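Local coordinates for protein neuroglobin (Symsagittifera roscoffensis, PDB 4B4Y) that binds heme and, as a neuroglobin, probably binds oxygen reversibly at the heme iron, with a likely role in nerve cells, at residues 143-146 and 147-151; 37-40 and 41-45; 8-11 and 12-15. All blocks are in the same frame, centred on the assembly; numbering follows the deposited sequence.

Contact 1 (143-146 and 147-151); sequences KAYG and IITVM. With HEM (protoporphyrin IX containing Fe), chain B.
Tyr145 and Thr149, one turn apart on helix 135-153, meet through the carbonyl of the first. Tyr145 O takes two bonds from the same residue: Thr149 N at 2.9 Å from Tyr145 O, and the hydroxyl, with Thr149 OG1 also 2.9 Å from Tyr145 O. The two donors arrive from opposite faces of the carbonyl plane, and the hydroxyl stands well above it, 38° out. With chi1 at -67°, Thr149 OG1 lies beside its own backbone N and folds back on the preceding turn. Thr149 OG1 also sits over one face of the Tyr145 ring, 3.4 Å above the plane and displaced toward the rim.

This cluster is the tight part of the contact, together with Ile148 CG1, which rests 3.4 Å from Ala144 O. The heme vinyl lies against it in ordinary contact: Thr149 OG1 is 3.7 Å from the vinyl carbon CBB of the heme, Ile148 CG2 comes equally near that carbon, and Tyr145 OH approaches vinyl atom CAB. Tyr145 OH is itself bonded to Phe113 O, which fixes the far end of the ring against helix 111-127.

Lys143 and Val150 form the looser, partly exposed part. Lys143 leads away along an extended chain, its NZ hydrogen-bonded to Ala6 O and Gln8 O, and Val150 CG2 merely rests against Gly146 O at 3.6 Å.

In this globin heme pocket, then, the hydroxyl of Thr149 donates to a carbonyl of its own helix and that of Tyr145 is paired with Phe113 O, so both meet the vinyl group only by van der Waals contact.

Contact 2 (37-40 and 41-45); sequences QQFM and EENPE. With HEM (protoporphyrin IX containing Fe), chain B.
Gln37 and Glu41, Gln38 and Glu42, and Phe39 and Asn43 are three successive i to i+4 pairs over the last two turns and the C-terminal end of helix 28-42, where this globin helix ends beside the heme. The two glutamine-glutamate pairs are near copies. In each, the amide NH2 bonds a carboxylate oxygen almost straight, Gln37 NE2 to Glu41 OE2 at 2.9 Å and Gln38 NE2 to Glu42 OE2 at 2.8 Å, and the amide and carboxylate planes stand nearly perpendicular. The oxygen lies in the plane of the donor amide but is met from above its own carboxylate plane. Gln37 OE1 is hydrogen-bonded to Arg63 NH1, so both ends of the amide have partners.

Asn43, the first residue to leave the helix, can be followed outward. Its CB lies 3.3 Å from Phe39 O. Chi1 of -56° sets CG beside the backbone N, back over the helix end, 3.6 Å from Phe39 O. At the tip, Asn43 ND2 bonds Phe39 O at 2.9 Å, in the carbonyl plane and on a lone pair, while Asn43 N gives the same oxygen a weak bond. A side-chain amide thus reinforces the last turn.

Asn43 ND2 also nears Phe39 CD1, the amide inclined 47° to the ring. The far rim of that ring reaches the heme: Phe39 CZ lies 3.8 Å from the heme methyl carbon CMC, with heme CAC in plane at the ring edge.

Contact 3 (8-11 and 12-15); sequences QVSE and EQQS
Val9, Ser10 and Glu11 meet Gln13, Gln14 and Ser15 in a capping box that starts helix 11-24, with Ser10 as the N-cap and Gln13 as its partner. The first turn of any helix has backbone N-H groups with no preceding carbonyl to receive them, and this site is a worked example of one remedy: Ser10 OG takes one of these N-H groups, and Gln13 OE1 returns a bond to the N-H of the N-cap itself.

Val9 comes first. Buried, it directs its side chain toward the new helix: its CB stands 3.6 Å from Gln13 OE1, and its CG2 lies 3.9 Å from Gln14 N. The same side chain packs on Leu86 and on Ile147 of helix 135-153, giving the box an apolar flank, while Val9 N is bonded to Asn87 OD1.

Ser10 carries the polar exchange. Its chi1 of 84° places OG between the backbone N and the carbonyl carbon, turned to the helix start, where Ser10 OG accepts from Gln13 N at 2.9 Å. The return bond runs from Ser10 N to Gln13 OE1, longer at 3.2 Å and tilted from the plane of the amide. Gln13 can make it because its chain, extended beyond CG, passes alongside the serine hydroxyl, with Gln13 CG 3.3 Å from Ser10 OG. Ser10 O then accepts from Gln14 N at 3.0 Å, the first bond of the regular helical pattern here.

Glu11 opens the helix itself. Glu11 and Glu12, both exposed, have side chains that start away from the contact. A negative group at a helix N-terminus would be expected to interact favourably with the helix dipole. Glu11 O continues the pattern, accepting from Ser15 N at 2.9 Å.

In the fold
The three contacts sample a globin from heme pocket to surface. Contacts 1 and 2 both touch the same heme yet lie on opposite sides of the chain's centre, about 21 Å apart between centres, one within helix 135-153 and the other at the end of helix 28-42. Contact 1 is the most central; contact 2 joins a buried heme-facing side to an exposed, charged one; contact 3 is a surface contact at a helix start and remote from contact 2. Contacts 1 and 3 do touch, the N-terminal segment of contact 3 lying against the helix of contact 1. Side chains hold backbone groups in all three, but only contact 2 adds amide-carboxylate pairs.

Contact 1 (143-146 and 147-151)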
ATOM      1  N   LYS A 143      22.383  -9.748 -13.950  1.00 32.11           N
ATOM      2  CA  LYS A 143      22.707 -10.522 -12.743  1.00 31.97           C
ATOM      3  C   LYS A 143      22.326  -9.725 -11.458  1.00 30.88           C
ATOM      4  O   LYS A 143      21.700 -10.254 -10.508  1.00 32.30           O
ATOM      5  CB  LYS A 143      24.202 -10.894 -12.742  1.00 34.06           C
ATOM      6  CG  LYS A 143      24.489 -12.022 -11.680  1.00 40.91           C
ATOM      7  CD  LYS A 143      25.759 -12.841 -11.970  1.00 49.96           C
ATOM      8  CE  LYS A 143      25.842 -14.000 -10.935  1.00 57.47           C
ATOM      9  NZ  LYS A 143      27.039 -14.893 -11.103  1.00 58.94           N
ATOM     10  N   ALA A 144      22.687  -8.470 -11.425  1.00 28.30           N
ATOM     11  CA  ALA A 144      22.266  -7.594 -10.320  1.00 29.88           C
ATOM     12  C   ALA A 144      20.744  -7.657 -10.107  1.00 29.65           C
ATOM     13  O   ALA A 144      20.266  -7.734  -8.977  1.00 30.27           O
ATOM     14  CB  ALA A 144      22.677  -6.080 -10.636  1.00 26.33           C
ATOM     15  N   TYR A 145      19.969  -7.583 -11.201  1.00 29.83           N
ATOM     16  CA  TYR A 145      18.503  -7.566 -11.071  1.00 28.50           C
ATOM     17  C   TYR A 145      18.015  -8.871 -10.461  1.00 27.70           C
ATOM     18  O   TYR A 145      17.105  -8.908  -9.631  1.00 25.15           O
ATOM     19  CB  TYR A 145      17.793  -7.301 -12.436  1.00 29.32           C
ATOM     20  CG  TYR A 145      16.316  -7.243 -12.228  1.00 30.41           C
ATOM     21  CD1 TYR A 145      15.744  -6.192 -11.541  1.00 27.10           C
ATOM     22  CD2 TYR A 145      15.496  -8.298 -12.669  1.00 28.35           C
ATOM     23  CE1 TYR A 145      14.358  -6.144 -11.314  1.00 26.42           C
ATOM     24  CE2 TYR A 145      14.156  -8.245 -12.516  1.00 26.90           C
ATOM     25  CZ  TYR A 145      13.575  -7.177 -11.833  1.00 29.58           C
ATOM     26  OH  TYR A 145      12.215  -7.213 -11.669  1.00 28.06           O
ATOM     27  N   GLY A 146      18.642  -9.962 -10.871  1.00 29.37           N
ATOM     28  CA  GLY A 146      18.339 -11.292 -10.288  1.00 30.08           C
ATOM     29  C   GLY A 146      18.521 -11.348  -8.759  1.00 32.32           C
ATOM     30  O   GLY A 146      17.694 -11.933  -8.051  1.00 32.65           O
ATOM     31  N   ILE A 147      19.588 -10.735  -8.247  1.00 33.53           N
ATOM     32  CA  ILE A 147      19.864 -10.752  -6.792  1.00 33.27           C
ATOM     33  C   ILE A 147      18.831  -9.864  -6.125  1.00 32.46           C
ATOM     34  O   ILE A 147      18.313 -10.232  -5.116  1.00 32.23           O
ATOM     35  CB  ILE A 147      21.308 -10.191  -6.482  1.00 34.48           C
ATOM     36  CG1 ILE A 147      22.395 -11.277  -6.690  1.00 34.79           C
ATOM     37  CG2 ILE A 147      21.409  -9.588  -5.072  1.00 35.44           C
ATOM     38  CD1 ILE A 147      23.722 -10.665  -7.306  1.00 34.67           C
ATOM     39  N   ILE A 148      18.565  -8.677  -6.660  1.00 32.20           N
ATOM     40  CA  ILE A 148      17.552  -7.782  -6.069  1.00 32.50           C
ATOM     41  C   ILE A 148      16.152  -8.502  -6.001  1.00 34.57           C
ATOM     42  O   ILE A 148      15.425  -8.437  -4.988  1.00 34.55           O
ATOM     43  CB  ILE A 148      17.472  -6.475  -6.858  1.00 32.80           C
ATOM     44  CG1 ILE A 148      18.799  -5.694  -6.751  1.00 29.04           C
ATOM     45  CG2 ILE A 148      16.246  -5.640  -6.411  1.00 33.78           C
ATOM     46  CD1 ILE A 148      18.889  -4.470  -7.629  1.00 23.23           C
ATOM     47  N   THR A 149      15.840  -9.261  -7.047  1.00 34.43           N
ATOM     48  CA  THR A 149      14.651 -10.053  -7.105  1.00 35.96           C
ATOM     49  C   THR A 149      14.481 -11.028  -5.964  1.00 36.67           C
ATOM     50  O   THR A 149      13.389 -11.098  -5.337  1.00 35.80           O
ATOM     51  CB  THR A 149      14.562 -10.767  -8.465  1.00 35.06           C
ATOM     52  OG1 THR A 149      14.380  -9.747  -9.426  1.00 33.57           O
ATOM     53  CG2 THR A 149      13.309 -11.754  -8.486  1.00 37.06           C
ATOM     54  N   VAL A 150      15.520 -11.813  -5.726  1.00 38.39           N
ATOM     55  CA  VAL A 150      15.586 -12.735  -4.562  1.00 38.70           C
ATOM     56  C   VAL A 150      15.444 -11.983  -3.244  1.00 40.19           C
ATOM     57  O   VAL A 150      14.702 -12.396  -2.385  1.00 40.92           O
ATOM     58  CB  VAL A 150      16.900 -13.528  -4.562  1.00 40.96           C
ATOM     59  CG1 VAL A 150      17.167 -14.225  -3.179  1.00 37.35           C
ATOM     60  CG2 VAL A 150      16.938 -14.577  -5.789  1.00 39.91           C
ATOM     61  N   MET A 151      16.086 -10.841  -3.064  1.00 40.68           N
ATOM     62  CA  MET A 151      15.927 -10.128  -1.791  1.00 40.85           C
ATOM     63  C   MET A 151      14.473  -9.705  -1.525  1.00 42.94           C
ATOM     64  O   MET A 151      14.039  -9.492  -0.380  1.00 43.23           O
ATOM     65  CB  MET A 151      16.834  -8.885  -1.782  1.00 41.05           C
ATOM     66  CG  MET A 151      18.362  -9.242  -1.819  0.50 42.18           C
ATOM     67  SD  MET A 151      18.832 -10.431  -0.515  0.50 45.25           S
ATOM     68  CE  MET A 151      18.897  -9.242   0.850  0.50 43.53           C
TER
HETATM   69  CHA HEM B1155       5.694  -2.999  -2.815  1.00 25.51           C
HETATM   70  CHB HEM B1155      10.259  -3.015  -4.324  1.00 29.69           C
HETATM   71  CHC HEM B1155       8.933  -5.973  -7.991  1.00 28.89           C
HETATM   72  CHD HEM B1155       4.320  -5.003  -7.076  1.00 27.79           C
HETATM   73  C1A HEM B1155       7.045  -2.756  -2.888  1.00 29.66           C
HETATM   74  C2A HEM B1155       7.844  -2.112  -1.899  1.00 32.45           C
HETATM   75  C3A HEM B1155       9.088  -2.105  -2.313  1.00 29.74           C
HETATM   76  C4A HEM B1155       9.135  -2.800  -3.541  1.00 28.57           C
HETATM   77  CMA HEM B1155      10.353  -1.530  -1.586  1.00 26.43           C
HETATM   78  CAA HEM B1155       7.269  -1.527  -0.564  1.00 33.92           C
HETATM   79  CBA HEM B1155       7.036  -0.047  -0.769  1.00 38.06           C
HETATM   80  CGA HEM B1155       6.230   0.567   0.358  1.00 48.41           C
HETATM   81  O1A HEM B1155       6.433   0.308   1.538  1.00 45.29           O
HETATM   82  O2A HEM B1155       5.314   1.362   0.062  1.00 60.68           O
HETATM   83  C1B HEM B1155      10.335  -3.864  -5.449  1.00 30.11           C
HETATM   84  C2B HEM B1155      11.542  -4.302  -6.134  1.00 31.18           C
HETATM   85  C3B HEM B1155      11.195  -5.129  -7.106  1.00 32.13           C
HETATM   86  C4B HEM B1155       9.745  -5.211  -7.117  1.00 31.97           C
HETATM   87  CMB HEM B1155      12.965  -3.865  -5.692  1.00 26.60           C
HETATM   88  CAB HEM B1155      12.128  -5.809  -8.129  1.00 31.51           C
HETATM   89  CBB HEM B1155      12.950  -6.785  -7.730  1.00 30.77           C
HETATM   90  C1C HEM B1155       7.562  -5.887  -8.110  1.00 29.04           C
HETATM   91  C2C HEM B1155       6.741  -6.299  -9.265  1.00 30.54           C
HETATM   92  C3C HEM B1155       5.491  -5.948  -9.042  1.00 27.95           C
HETATM   93  C4C HEM B1155       5.466  -5.356  -7.737  1.00 30.45           C
HETATM   94  CMC HEM B1155       7.272  -6.945 -10.570  1.00 22.81           C
HETATM   95  CAC HEM B1155       4.256  -6.216  -9.987  1.00 27.14           C
HETATM   96  CBC HEM B1155       3.271  -5.310  -9.989  1.00 26.31           C
HETATM   97  C1D HEM B1155       4.224  -4.567  -5.767  1.00 35.05           C
HETATM   98  C2D HEM B1155       3.009  -4.488  -4.939  1.00 35.75           C
HETATM   99  C3D HEM B1155       3.512  -3.879  -3.690  1.00 38.03           C
HETATM  100  C4D HEM B1155       4.920  -3.582  -3.818  1.00 30.58           C
HETATM  101  CMD HEM B1155       1.549  -4.830  -5.253  1.00 37.38           C
HETATM  102  CAD HEM B1155       2.695  -3.420  -2.484  1.00 32.85           C
HETATM  103  CBD HEM B1155       2.969  -2.370  -3.621  1.00 40.55           C
HETATM  104  CGD HEM B1155       2.310  -1.237  -3.101  1.00 48.07           C
HETATM  105  O1D HEM B1155       2.146  -0.314  -3.926  1.00 44.85           O
HETATM  106  O2D HEM B1155       1.965  -1.433  -1.886  1.00 52.62           O
HETATM  107  NA  HEM B1155       7.869  -3.171  -3.858  1.00 29.35           N
HETATM  108  NB  HEM B1155       9.298  -4.447  -6.070  1.00 31.22           N
HETATM  109  NC  HEM B1155       6.751  -5.303  -7.219  1.00 28.10           N
HETATM  110  ND  HEM B1155       5.297  -4.100  -5.014  1.00 32.39           N
HETATM  111 FE   HEM B1155       7.271  -4.264  -5.489  1.00 25.56          FE

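Contact 2 (37-40 and 41-45)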
ATOM      1  N   GLN A  37       6.819   4.149 -14.892  1.00 24.51           N
ATOM      2  CA  GLN A  37       5.881   4.615 -15.877  1.00 27.16           C
ATOM      3  C   GLN A  37       5.882   3.657 -17.119  1.00 27.88           C
ATOM      4  O   GLN A  37       4.815   3.231 -17.596  1.00 28.20           O
ATOM      5  CB  GLN A  37       6.239   6.041 -16.344  1.00 26.86           C
ATOM      6  CG  GLN A  37       5.210   6.504 -17.392  1.00 29.65           C
ATOM      7  CD  GLN A  37       5.594   7.838 -18.078  1.00 33.03           C
ATOM      8  OE1 GLN A  37       6.197   8.749 -17.439  1.00 32.02           O
ATOM      9  NE2 GLN A  37       5.219   7.972 -19.393  1.00 29.46           N
ATOM     10  N   GLN A  38       7.057   3.257 -17.585  1.00 27.19           N
ATOM     11  CA  GLN A  38       7.100   2.357 -18.756  1.00 27.45           C
ATOM     12  C   GLN A  38       6.510   1.014 -18.312  1.00 27.65           C
ATOM     13  O   GLN A  38       5.791   0.364 -19.091  1.00 26.17           O
ATOM     14  CB  GLN A  38       8.554   2.146 -19.188  1.00 26.75           C
ATOM     15  CG  GLN A  38       8.696   1.273 -20.512  1.00 32.60           C
ATOM     16  CD  GLN A  38      10.151   0.735 -20.748  1.00 38.17           C
ATOM     17  OE1 GLN A  38      11.106   1.101 -19.996  1.00 36.78           O
ATOM     18  NE2 GLN A  38      10.319  -0.149 -21.784  1.00 31.63           N
ATOM     19  N   PHE A  39       6.873   0.547 -17.096  1.00 25.59           N
ATOM     20  CA  PHE A  39       6.369  -0.755 -16.600  1.00 25.44           C
ATOM     21  C   PHE A  39       4.819  -0.783 -16.613  1.00 26.68           C
ATOM     22  O   PHE A  39       4.204  -1.794 -17.014  1.00 26.60           O
ATOM     23  CB  PHE A  39       6.843  -0.960 -15.179  1.00 25.05           C
ATOM     24  CG  PHE A  39       6.435  -2.270 -14.543  1.00 23.41           C
ATOM     25  CD1 PHE A  39       6.679  -3.464 -15.137  1.00 25.02           C
ATOM     26  CD2 PHE A  39       5.842  -2.271 -13.283  1.00 23.60           C
ATOM     27  CE1 PHE A  39       6.320  -4.693 -14.491  1.00 21.96           C
ATOM     28  CE2 PHE A  39       5.514  -3.440 -12.628  1.00 25.42           C
ATOM     29  CZ  PHE A  39       5.721  -4.649 -13.208  1.00 23.28           C
ATOM     30  N   MET A  40       4.213   0.311 -16.161  1.00 25.29           N
ATOM     31  CA  MET A  40       2.762   0.424 -16.095  1.00 26.19           C
ATOM     32  C   MET A  40       2.131   0.599 -17.513  1.00 26.16           C
ATOM     33  O   MET A  40       1.065   0.097 -17.732  1.00 23.88           O
ATOM     34  CB  MET A  40       2.351   1.592 -15.137  1.00 24.48           C
ATOM     35  CG  MET A  40       2.758   1.288 -13.621  1.00 23.98           C
ATOM     36  SD  MET A  40       2.260   2.700 -12.566  1.00 27.16           S
ATOM     37  CE  MET A  40       0.447   2.354 -12.427  1.00 29.45           C
ATOM     38  N   GLU A  41       2.803   1.298 -18.433  1.00 25.09           N
ATOM     39  CA  GLU A  41       2.367   1.352 -19.838  1.00 26.06           C
ATOM     40  C   GLU A  41       2.328   0.011 -20.524  1.00 25.24           C
ATOM     41  O   GLU A  41       1.325  -0.343 -21.226  1.00 27.01           O
ATOM     42  CB  GLU A  41       3.228   2.351 -20.622  1.00 27.21           C
ATOM     43  CG  GLU A  41       2.967   3.772 -20.144  1.00 28.05           C
ATOM     44  CD  GLU A  41       3.872   4.769 -20.775  1.00 30.01           C
ATOM     45  OE1 GLU A  41       4.964   4.322 -21.228  1.00 31.93           O
ATOM     46  OE2 GLU A  41       3.523   6.005 -20.752  1.00 31.69           O
ATOM     47  N   GLU A  42       3.342  -0.798 -20.293  1.00 23.77           N
ATOM     48  CA  GLU A  42       3.469  -2.068 -21.013  1.00 22.04           C
ATOM     49  C   GLU A  42       2.742  -3.186 -20.336  1.00 25.04           C
ATOM     50  O   GLU A  42       2.386  -4.241 -21.007  1.00 25.85           O
ATOM     51  CB  GLU A  42       4.965  -2.420 -21.251  1.00 22.98           C
ATOM     52  CG  GLU A  42       5.800  -1.300 -22.003  1.00 20.94           C
ATOM     53  CD  GLU A  42       7.304  -1.648 -22.189  1.00 25.98           C
ATOM     54  OE1 GLU A  42       7.845  -2.615 -21.550  1.00 23.83           O
ATOM     55  OE2 GLU A  42       7.955  -1.021 -23.070  1.00 20.80           O
ATOM     56  N   ASN A  43       2.454  -3.027 -19.028  1.00 25.30           N
ATOM     57  CA  ASN A  43       1.785  -4.162 -18.293  1.00 26.57           C
ATOM     58  C   ASN A  43       0.559  -3.618 -17.552  1.00 28.65           C
ATOM     59  O   ASN A  43       0.632  -3.250 -16.338  1.00 27.70           O
ATOM     60  CB  ASN A  43       2.739  -4.760 -17.318  1.00 25.58           C
ATOM     61  CG  ASN A  43       4.047  -5.227 -18.013  1.00 26.37           C
ATOM     62  OD1 ASN A  43       4.128  -6.347 -18.531  1.00 23.03           O
ATOM     63  ND2 ASN A  43       5.052  -4.333 -18.042  1.00 26.37           N
ATOM     64  N   PRO A  44      -0.546  -3.475 -18.294  1.00 28.28           N
ATOM     65  CA  PRO A  44      -1.682  -2.674 -17.824  1.00 28.64           C
ATOM     66  C   PRO A  44      -2.301  -3.315 -16.629  1.00 29.40           C
ATOM     67  O   PRO A  44      -2.870  -2.602 -15.806  1.00 30.23           O
ATOM     68  CB  PRO A  44      -2.673  -2.700 -19.013  1.00 30.11           C
ATOM     69  CG  PRO A  44      -1.840  -3.238 -20.196  1.00 29.17           C
ATOM     70  CD  PRO A  44      -0.585  -3.759 -19.737  1.00 28.16           C
ATOM     71  N   GLU A  45      -2.157  -4.618 -16.454  1.00 29.37           N
ATOM     72  CA  GLU A  45      -2.673  -5.192 -15.206  1.00 31.22           C
ATOM     73  C   GLU A  45      -2.085  -4.674 -13.895  1.00 32.94           C
ATOM     74  O   GLU A  45      -2.645  -4.988 -12.808  1.00 34.27           O
ATOM     75  CB  GLU A  45      -2.502  -6.695 -15.224  1.00 32.14           C
ATOM     76  CG  GLU A  45      -1.022  -7.211 -15.216  1.00 33.50           C
ATOM     77  CD  GLU A  45      -0.396  -7.392 -16.627  1.00 32.76           C
ATOM     78  OE1 GLU A  45      -0.578  -6.505 -17.495  1.00 29.10           O
ATOM     79  OE2 GLU A  45       0.278  -8.440 -16.824  1.00 30.65           O
TER
HETATM   80  CHA HEM B1155       5.694  -2.999  -2.815  1.00 25.51           C
HETATM   81  CHB HEM B1155      10.259  -3.015  -4.324  1.00 29.69           C
HETATM   82  CHC HEM B1155       8.933  -5.973  -7.991  1.00 28.89           C
HETATM   83  CHD HEM B1155       4.320  -5.003  -7.076  1.00 27.79           C
HETATM   84  C1A HEM B1155       7.045  -2.756  -2.888  1.00 29.66           C
HETATM   85  C2A HEM B1155       7.844  -2.112  -1.899  1.00 32.45           C
HETATM   86  C3A HEM B1155       9.088  -2.105  -2.313  1.00 29.74           C
HETATM   87  C4A HEM B1155       9.135  -2.800  -3.541  1.00 28.57           C
HETATM   88  CMA HEM B1155      10.353  -1.530  -1.586  1.00 26.43           C
HETATM   89  CAA HEM B1155       7.269  -1.527  -0.564  1.00 33.92           C
HETATM   90  CBA HEM B1155       7.036  -0.047  -0.769  1.00 38.06           C
HETATM   91  CGA HEM B1155       6.230   0.567   0.358  1.00 48.41           C
HETATM   92  O1A HEM B1155       6.433   0.308   1.538  1.00 45.29           O
HETATM   93  O2A HEM B1155       5.314   1.362   0.062  1.00 60.68           O
HETATM   94  C1B HEM B1155      10.335  -3.864  -5.449  1.00 30.11           C
HETATM   95  C2B HEM B1155      11.542  -4.302  -6.134  1.00 31.18           C
HETATM   96  C3B HEM B1155      11.195  -5.129  -7.106  1.00 32.13           C
HETATM   97  C4B HEM B1155       9.745  -5.211  -7.117  1.00 31.97           C
HETATM   98  CMB HEM B1155      12.965  -3.865  -5.692  1.00 26.60           C
HETATM   99  CAB HEM B1155      12.128  -5.809  -8.129  1.00 31.51           C
HETATM  100  CBB HEM B1155      12.950  -6.785  -7.730  1.00 30.77           C
HETATM  101  C1C HEM B1155       7.562  -5.887  -8.110  1.00 29.04           C
HETATM  102  C2C HEM B1155       6.741  -6.299  -9.265  1.00 30.54           C
HETATM  103  C3C HEM B1155       5.491  -5.948  -9.042  1.00 27.95           C
HETATM  104  C4C HEM B1155       5.466  -5.356  -7.737  1.00 30.45           C
HETATM  105  CMC HEM B1155       7.272  -6.945 -10.570  1.00 22.81           C
HETATM  106  CAC HEM B1155       4.256  -6.216  -9.987  1.00 27.14           C
HETATM  107  CBC HEM B1155       3.271  -5.310  -9.989  1.00 26.31           C
HETATM  108  C1D HEM B1155       4.224  -4.567  -5.767  1.00 35.05           C
HETATM  109  C2D HEM B1155       3.009  -4.488  -4.939  1.00 35.75           C
HETATM  110  C3D HEM B1155       3.512  -3.879  -3.690  1.00 38.03           C
HETATM  111  C4D HEM B1155       4.920  -3.582  -3.818  1.00 30.58           C
HETATM  112  CMD HEM B1155       1.549  -4.830  -5.253  1.00 37.38           C
HETATM  113  CAD HEM B1155       2.695  -3.420  -2.484  1.00 32.85           C
HETATM  114  CBD HEM B1155       2.969  -2.370  -3.621  1.00 40.55           C
HETATM  115  CGD HEM B1155       2.310  -1.237  -3.101  1.00 48.07           C
HETATM  116  O1D HEM B1155       2.146  -0.314  -3.926  1.00 44.85           O
HETATM  117  O2D HEM B1155       1.965  -1.433  -1.886  1.00 52.62           O
HETATM  118  NA  HEM B1155       7.869  -3.171  -3.858  1.00 29.35           N
HETATM  119  NB  HEM B1155       9.298  -4.447  -6.070  1.00 31.22           N
HETATM  120  NC  HEM B1155       6.751  -5.303  -7.219  1.00 28.10           N
HETATM  121  ND  HEM B1155       5.297  -4.100  -5.014  1.00 32.39           N
HETATM  122 FE   HEM B1155       7.271  -4.264  -5.489  1.00 25.56          FE

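Contact 3 (8-11 and 12-15)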
ATOM      1  N   GLN A   8      26.431 -14.237  -6.715  1.00 62.88           N
ATOM      2  CA  GLN A   8      27.512 -13.333  -6.361  1.00 60.24           C
ATOM      3  C   GLN A   8      27.987 -12.712  -7.644  1.00 56.62           C
ATOM      4  O   GLN A   8      28.089 -13.393  -8.658  1.00 55.52           O
ATOM      5  CB  GLN A   8      28.694 -14.108  -5.742  1.00 60.97           C
ATOM      6  CG  GLN A   8      28.439 -14.657  -4.311  1.00 65.90           C
ATOM      7  CD  GLN A   8      28.871 -13.664  -3.199  1.00 69.79           C
ATOM      8  OE1 GLN A   8      30.064 -13.320  -3.090  1.00 68.44           O
ATOM      9  NE2 GLN A   8      27.899 -13.208  -2.372  1.00 69.15           N
ATOM     10  N   VAL A   9      28.313 -11.439  -7.620  1.00 52.48           N
ATOM     11  CA  VAL A   9      28.857 -10.856  -8.822  1.00 49.21           C
ATOM     12  C   VAL A   9      30.374 -10.758  -8.703  1.00 49.39           C
ATOM     13  O   VAL A   9      30.892 -10.562  -7.624  1.00 49.66           O
ATOM     14  CB  VAL A   9      28.279  -9.448  -9.112  1.00 48.07           C
ATOM     15  CG1 VAL A   9      26.774  -9.528  -9.242  1.00 44.93           C
ATOM     16  CG2 VAL A   9      28.744  -8.391  -8.053  1.00 41.38           C
ATOM     17  N   SER A  10      31.067 -10.825  -9.822  1.00 48.37           N
ATOM     18  CA  SER A  10      32.479 -10.578  -9.826  1.00 47.93           C
ATOM     19  C   SER A  10      32.747  -9.109  -9.403  1.00 48.38           C
ATOM     20  O   SER A  10      31.840  -8.234  -9.477  1.00 48.94           O
ATOM     21  CB  SER A  10      33.057 -10.866 -11.219  1.00 46.64           C
ATOM     22  OG  SER A  10      32.878  -9.715 -12.064  1.00 48.16           O
ATOM     23  N   GLU A  11      33.996  -8.838  -9.018  1.00 45.60           N
ATOM     24  CA  GLU A  11      34.422  -7.526  -8.631  1.00 44.13           C
ATOM     25  C   GLU A  11      34.329  -6.644  -9.822  1.00 41.88           C
ATOM     26  O   GLU A  11      33.950  -5.479  -9.713  1.00 41.60           O
ATOM     27  CB  GLU A  11      35.898  -7.629  -8.094  1.00 45.52           C
ATOM     28  CG  GLU A  11      36.778  -6.389  -8.103  0.50 44.31           C
ATOM     29  CD  GLU A  11      38.203  -6.654  -7.510  0.50 47.28           C
ATOM     30  OE1 GLU A  11      38.391  -7.640  -6.719  0.50 43.68           O
ATOM     31  OE2 GLU A  11      39.121  -5.858  -7.848  0.50 44.57           O
ATOM     32  N   GLU A  12      34.685  -7.186 -10.978  1.00 40.27           N
ATOM     33  CA  GLU A  12      34.555  -6.411 -12.233  1.00 40.24           C
ATOM     34  C   GLU A  12      33.068  -6.027 -12.564  1.00 38.00           C
ATOM     35  O   GLU A  12      32.801  -4.900 -12.943  1.00 39.82           O
ATOM     36  CB  GLU A  12      35.187  -7.167 -13.399  1.00 41.16           C
ATOM     37  CG  GLU A  12      35.201  -6.347 -14.745  1.00 45.99           C
ATOM     38  CD  GLU A  12      35.929  -4.986 -14.643  1.00 53.99           C
ATOM     39  OE1 GLU A  12      36.703  -4.780 -13.662  1.00 56.17           O
ATOM     40  OE2 GLU A  12      35.733  -4.110 -15.558  1.00 57.30           O
ATOM     41  N   GLN A  13      32.122  -6.908 -12.275  1.00 36.34           N
ATOM     42  CA  GLN A  13      30.663  -6.611 -12.463  1.00 36.47           C
ATOM     43  C   GLN A  13      30.219  -5.521 -11.486  1.00 35.78           C
ATOM     44  O   GLN A  13      29.640  -4.509 -11.902  1.00 37.63           O
ATOM     45  CB  GLN A  13      29.819  -7.896 -12.318  1.00 35.12           C
ATOM     46  CG  GLN A  13      30.038  -8.782 -13.500  1.00 34.24           C
ATOM     47  CD  GLN A  13      29.302 -10.083 -13.411  1.00 38.88           C
ATOM     48  OE1 GLN A  13      29.171 -10.659 -12.345  1.00 41.97           O
ATOM     49  NE2 GLN A  13      28.857 -10.589 -14.560  1.00 40.17           N
ATOM     50  N   GLN A  14      30.586  -5.658 -10.205  1.00 36.32           N
ATOM     51  CA  GLN A  14      30.348  -4.577  -9.185  1.00 34.29           C
ATOM     52  C   GLN A  14      30.848  -3.280  -9.671  1.00 34.27           C
ATOM     53  O   GLN A  14      30.127  -2.234  -9.668  1.00 35.75           O
ATOM     54  CB  GLN A  14      30.917  -4.964  -7.831  1.00 34.81           C
ATOM     55  CG  GLN A  14      30.628  -3.948  -6.740  1.00 34.42           C
ATOM     56  CD  GLN A  14      29.090  -3.743  -6.515  1.00 36.47           C
ATOM     57  OE1 GLN A  14      28.515  -2.751  -6.994  1.00 35.43           O
ATOM     58  NE2 GLN A  14      28.464  -4.644  -5.783  1.00 27.80           N
ATOM     59  N   SER A  15      32.051  -3.309 -10.200  1.00 34.17           N
ATOM     60  CA  SER A  15      32.649  -2.051 -10.603  1.00 35.60           C
ATOM     61  C   SER A  15      31.910  -1.462 -11.824  1.00 36.32           C
ATOM     62  O   SER A  15      31.686  -0.239 -11.912  1.00 37.90           O
ATOM     63  CB  SER A  15      34.178  -2.291 -10.959  1.00 35.91           C
ATOM     64  OG  SER A  15      34.651  -1.100 -11.640  1.00 39.20           O
TER